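Local coordinates for uncharacterized protein ygiD (Escherichia coli, PDB 2PW6) that opens the aromatic ring of DOPA between carbons 4 and 5 in vitro, an extradiol cleavage with dioxygen, though its physiological substrate is unknown, at residues Ala149-Arg163 with Leu236-Glu249. Sequence-based numbering, arbitrary orientation.
Sequences AAWHFEMGRKLAALR and LPLLYVLGAWDGQE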
# COMPACT_ATOMS: atom_id res chain seq x y z
N ALA A 149 20.56 12.32 -6.41
CA ALA A 149 20.42 12.75 -5.02
C ALA A 149 20.65 14.25 -4.76
O ALA A 149 19.99 14.83 -3.87
CB ALA A 149 21.36 11.92 -4.11
N ALA A 150 21.62 14.83 -5.47
CA ALA A 150 22.00 16.23 -5.38
C ALA A 150 20.82 17.15 -5.79
O ALA A 150 20.57 18.18 -5.18
CB ALA A 150 23.23 16.49 -6.28
N TRP A 151 20.11 16.71 -6.82
CA TRP A 151 18.95 17.38 -7.37
C TRP A 151 17.80 17.41 -6.34
O TRP A 151 17.21 18.47 -6.07
CB TRP A 151 18.56 16.66 -8.68
CG TRP A 151 17.53 17.38 -9.49
CD1 TRP A 151 17.74 18.23 -10.55
CD2 TRP A 151 16.10 17.30 -9.31
NE1 TRP A 151 16.53 18.68 -11.04
CE2 TRP A 151 15.51 18.13 -10.30
CE3 TRP A 151 15.27 16.61 -8.41
CZ2 TRP A 151 14.12 18.28 -10.42
CZ3 TRP A 151 13.88 16.76 -8.53
CH2 TRP A 151 13.33 17.60 -9.53
N HIS A 152 17.50 16.26 -5.74
CA HIS A 152 16.54 16.19 -4.64
C HIS A 152 16.93 17.05 -3.46
O HIS A 152 16.06 17.64 -2.83
CB HIS A 152 16.31 14.76 -4.24
CG HIS A 152 15.87 13.90 -5.38
ND1 HIS A 152 14.60 13.98 -5.90
CD2 HIS A 152 16.54 13.01 -6.15
CE1 HIS A 152 14.49 13.13 -6.91
NE2 HIS A 152 15.66 12.53 -7.09
N PHE A 153 18.23 17.13 -3.16
CA PHE A 153 18.73 18.09 -2.15
C PHE A 153 18.45 19.54 -2.60
O PHE A 153 17.97 20.35 -1.80
CB PHE A 153 20.23 17.88 -1.85
CG PHE A 153 20.77 18.76 -0.71
CD1 PHE A 153 20.80 18.30 0.59
CD2 PHE A 153 21.24 20.05 -0.97
CE1 PHE A 153 21.29 19.10 1.63
CE2 PHE A 153 21.70 20.87 0.06
CZ PHE A 153 21.74 20.38 1.36
N GLU A 154 18.78 19.87 -3.85
CA GLU A 154 18.44 21.19 -4.41
C GLU A 154 16.95 21.54 -4.31
O GLU A 154 16.61 22.69 -4.07
CB GLU A 154 18.93 21.39 -5.85
CG GLU A 154 20.45 21.44 -6.04
CD GLU A 154 21.18 22.56 -5.27
OE1 GLU A 154 20.53 23.40 -4.59
OE2 GLU A 154 22.43 22.56 -5.35
N MSE A 155 16.08 20.53 -4.47
CA MSE A 155 14.63 20.67 -4.24
C MSE A 155 14.26 21.24 -2.88
O MSE A 155 13.42 22.15 -2.78
CB MSE A 155 13.90 19.35 -4.41
CG MSE A 155 13.81 18.86 -5.83
SE MSE A 155 12.70 20.09 -6.96
CE MSE A 155 10.92 19.57 -6.30
N GLY A 156 14.85 20.70 -1.82
CA GLY A 156 14.63 21.23 -0.48
C GLY A 156 15.22 22.62 -0.30
O GLY A 156 14.77 23.39 0.54
N ARG A 157 16.26 22.93 -1.07
CA ARG A 157 16.81 24.28 -1.10
C ARG A 157 15.76 25.27 -1.65
O ARG A 157 15.61 26.38 -1.14
CB ARG A 157 18.08 24.31 -1.96
CG ARG A 157 19.34 23.84 -1.28
CD ARG A 157 19.88 24.97 -0.43
NE ARG A 157 20.67 24.52 0.71
CZ ARG A 157 21.99 24.32 0.68
NH1 ARG A 157 22.68 24.48 -0.45
NH2 ARG A 157 22.62 23.94 1.79
N LYS A 158 15.05 24.88 -2.70
CA LYS A 158 13.95 25.70 -3.25
C LYS A 158 12.74 25.72 -2.33
O LYS A 158 12.10 26.77 -2.18
CB LYS A 158 13.53 25.20 -4.62
CG LYS A 158 14.61 25.23 -5.66
CD LYS A 158 14.15 24.41 -6.85
CE LYS A 158 14.90 24.82 -8.09
NZ LYS A 158 16.28 24.30 -8.08
N LEU A 159 12.41 24.60 -1.70
CA LEU A 159 11.24 24.55 -0.80
C LEU A 159 11.40 25.36 0.46
O LEU A 159 10.41 25.62 1.15
CB LEU A 159 10.92 23.11 -0.41
CG LEU A 159 10.37 22.27 -1.56
CD1 LEU A 159 10.53 20.79 -1.25
CD2 LEU A 159 8.89 22.67 -1.88
N ALA A 160 12.65 25.70 0.78
CA ALA A 160 12.99 26.45 1.99
C ALA A 160 12.21 27.78 2.12
O ALA A 160 11.66 28.08 3.18
CB ALA A 160 14.53 26.69 2.08
N ALA A 161 12.14 28.54 1.03
CA ALA A 161 11.36 29.78 1.03
C ALA A 161 9.93 29.60 1.60
O ALA A 161 9.43 30.47 2.29
CB ALA A 161 11.31 30.42 -0.39
N LEU A 162 9.28 28.48 1.33
CA LEU A 162 7.91 28.31 1.81
C LEU A 162 7.78 28.22 3.32
O LEU A 162 6.66 28.32 3.87
CB LEU A 162 7.26 27.09 1.18
CG LEU A 162 7.10 27.02 -0.33
CD1 LEU A 162 6.73 25.59 -0.68
CD2 LEU A 162 6.02 28.02 -0.79
N ARG A 163 8.91 28.06 4.01
CA ARG A 163 8.91 27.93 5.45
C ARG A 163 8.60 29.25 6.17
O ARG A 163 8.04 29.25 7.27
CB ARG A 163 10.22 27.31 5.94
CG ARG A 163 10.41 25.84 5.50
CD ARG A 163 11.75 25.31 5.98
NE ARG A 163 11.85 25.40 7.44
CZ ARG A 163 12.99 25.59 8.11
NH1 ARG A 163 14.16 25.70 7.46
NH2 ARG A 163 12.96 25.69 9.43
N LEU A 236 15.50 9.38 -0.14
CA LEU A 236 15.47 10.70 -0.81
C LEU A 236 14.66 11.80 -0.09
O LEU A 236 15.08 12.96 -0.13
CB LEU A 236 14.99 10.57 -2.28
CG LEU A 236 15.99 9.95 -3.28
CD1 LEU A 236 15.39 9.76 -4.72
CD2 LEU A 236 17.32 10.76 -3.34
N PRO A 237 13.54 11.44 0.58
CA PRO A 237 12.73 12.42 1.27
C PRO A 237 13.46 13.22 2.33
O PRO A 237 13.10 14.38 2.55
CB PRO A 237 11.61 11.56 1.90
CG PRO A 237 11.49 10.43 1.02
CD PRO A 237 12.90 10.11 0.66
N LEU A 238 14.45 12.62 2.98
CA LEU A 238 15.28 13.32 3.94
C LEU A 238 16.03 14.48 3.31
O LEU A 238 16.26 15.49 3.95
CB LEU A 238 16.28 12.34 4.61
CG LEU A 238 17.35 12.95 5.52
CD1 LEU A 238 16.72 13.70 6.65
CD2 LEU A 238 18.34 11.91 6.07
N LEU A 239 16.46 14.31 2.07
CA LEU A 239 17.21 15.33 1.37
C LEU A 239 16.33 16.56 1.11
O LEU A 239 16.84 17.67 1.13
CB LEU A 239 17.78 14.75 0.08
CG LEU A 239 18.79 13.60 0.33
CD1 LEU A 239 19.49 13.22 -0.97
CD2 LEU A 239 19.83 13.94 1.46
N TYR A 240 15.03 16.35 0.87
CA TYR A 240 14.07 17.45 0.74
C TYR A 240 14.09 18.28 2.02
O TYR A 240 14.15 19.51 1.96
CB TYR A 240 12.66 16.92 0.42
CG TYR A 240 12.53 16.47 -1.02
CD1 TYR A 240 13.11 15.27 -1.46
CD2 TYR A 240 11.84 17.26 -1.96
CE1 TYR A 240 13.00 14.85 -2.80
CE2 TYR A 240 11.73 16.86 -3.30
CZ TYR A 240 12.31 15.66 -3.72
OH TYR A 240 12.19 15.29 -5.05
N VAL A 241 14.09 17.61 3.17
CA VAL A 241 14.18 18.28 4.47
C VAL A 241 15.56 18.90 4.67
O VAL A 241 15.65 20.09 4.98
CB VAL A 241 13.84 17.31 5.62
CG1 VAL A 241 14.16 17.93 6.95
CG2 VAL A 241 12.37 16.87 5.54
N LEU A 242 16.63 18.13 4.48
CA LEU A 242 17.98 18.71 4.66
C LEU A 242 18.28 19.86 3.72
O LEU A 242 18.97 20.81 4.11
CB LEU A 242 19.08 17.66 4.52
CG LEU A 242 19.39 16.68 5.65
CD1 LEU A 242 20.72 16.02 5.30
CD2 LEU A 242 19.41 17.33 7.05
N GLY A 243 17.81 19.78 2.48
CA GLY A 243 17.95 20.89 1.52
C GLY A 243 17.43 22.22 2.08
O GLY A 243 17.96 23.27 1.76
N ALA A 244 16.43 22.14 2.95
CA ALA A 244 15.74 23.29 3.57
C ALA A 244 16.41 23.90 4.80
O ALA A 244 15.92 24.91 5.35
CB ALA A 244 14.28 22.90 3.89
N TRP A 245 17.51 23.29 5.25
CA TRP A 245 18.28 23.80 6.41
C TRP A 245 19.12 25.01 6.02
O TRP A 245 19.82 24.98 5.00
CB TRP A 245 19.19 22.69 6.95
CG TRP A 245 19.91 22.98 8.25
CD1 TRP A 245 19.36 23.48 9.40
CD2 TRP A 245 21.29 22.75 8.53
NE1 TRP A 245 20.32 23.59 10.37
CE2 TRP A 245 21.52 23.15 9.86
CE3 TRP A 245 22.37 22.24 7.77
CZ2 TRP A 245 22.79 23.06 10.47
CZ3 TRP A 245 23.64 22.17 8.37
CH2 TRP A 245 23.83 22.57 9.71
N ASP A 246 19.06 26.08 6.82
CA ASP A 246 19.84 27.30 6.50
C ASP A 246 21.33 27.29 6.92
O ASP A 246 22.11 28.19 6.54
CB ASP A 246 19.13 28.57 7.04
CG ASP A 246 19.01 28.59 8.56
OD1 ASP A 246 19.63 27.73 9.22
OD2 ASP A 246 18.28 29.47 9.09
N GLY A 247 21.73 26.27 7.70
CA GLY A 247 23.07 26.20 8.29
C GLY A 247 23.15 26.68 9.74
O GLY A 247 24.18 26.52 10.40
N GLN A 248 22.06 27.24 10.25
CA GLN A 248 22.08 27.98 11.51
C GLN A 248 21.11 27.43 12.55
O GLN A 248 21.49 27.16 13.70
CB GLN A 248 21.78 29.47 11.25
CG GLN A 248 22.54 30.42 12.17
CD GLN A 248 24.07 30.28 12.02
OE1 GLN A 248 24.60 30.22 10.91
NE2 GLN A 248 24.77 30.25 13.16
N GLU A 249 19.85 27.29 12.16
CA GLU A 249 18.80 26.84 13.05
C GLU A 249 19.17 25.45 13.60
O GLU A 249 20.02 24.76 13.04
CB GLU A 249 17.46 26.83 12.30
CG GLU A 249 17.36 25.80 11.14
CD GLU A 249 16.52 26.26 9.96
OE1 GLU A 249 15.39 26.76 10.15
OE2 GLU A 249 17.00 26.11 8.81
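A glycine-mediated helix-helix crossing within the LigB-type dioxygenase domain brings G156 against G243, their CA atoms 3.9 Å apart. The short segments of helices 149-159 and 236-243 run in broadly the same direction, with a crossing angle of -41° and axes only 6.3 Å apart. Neither glycine carries a side chain, which lets the two backbones meet directly. G156 CA lies 3.0 Å from Y240 O in a CA-H...O contact. F153, its CG anti to the backbone N (chi1 -175°), lays its ring beside the crossing so that G243 CA sits 3.8 Å from the ring centroid, almost on the normal, a CH-pi contact that a flat aromatic side chain suits well. Toward the start of the helices, H152 ND1 and Y240 OH share a nearly straight hydrogen bond of 2.9 Å at the imidazole edge, satisfying two buried polar groups, while L236 CD1 covers one imidazole face and W151 the other. Past the glycines, R163 meets E249 end-on in a salt bridge, R163 NH2 to E249 OE1 at 2.8 Å and R163 NH1 to E249 OE2 at 3.2 Å; a guanidinium suits the place because its two nitrogens can take one oxygen each. E249 OE2 also accepts from D246 N, which ties the carboxylate to its own turn, and R163 NE bonds M15 O. Around the two helices, M155 and L159 pack against helix 95-105, H152 and L236 touch I143 of strand 138-144, and R163 and E249 lie on I270 of strand 268-270.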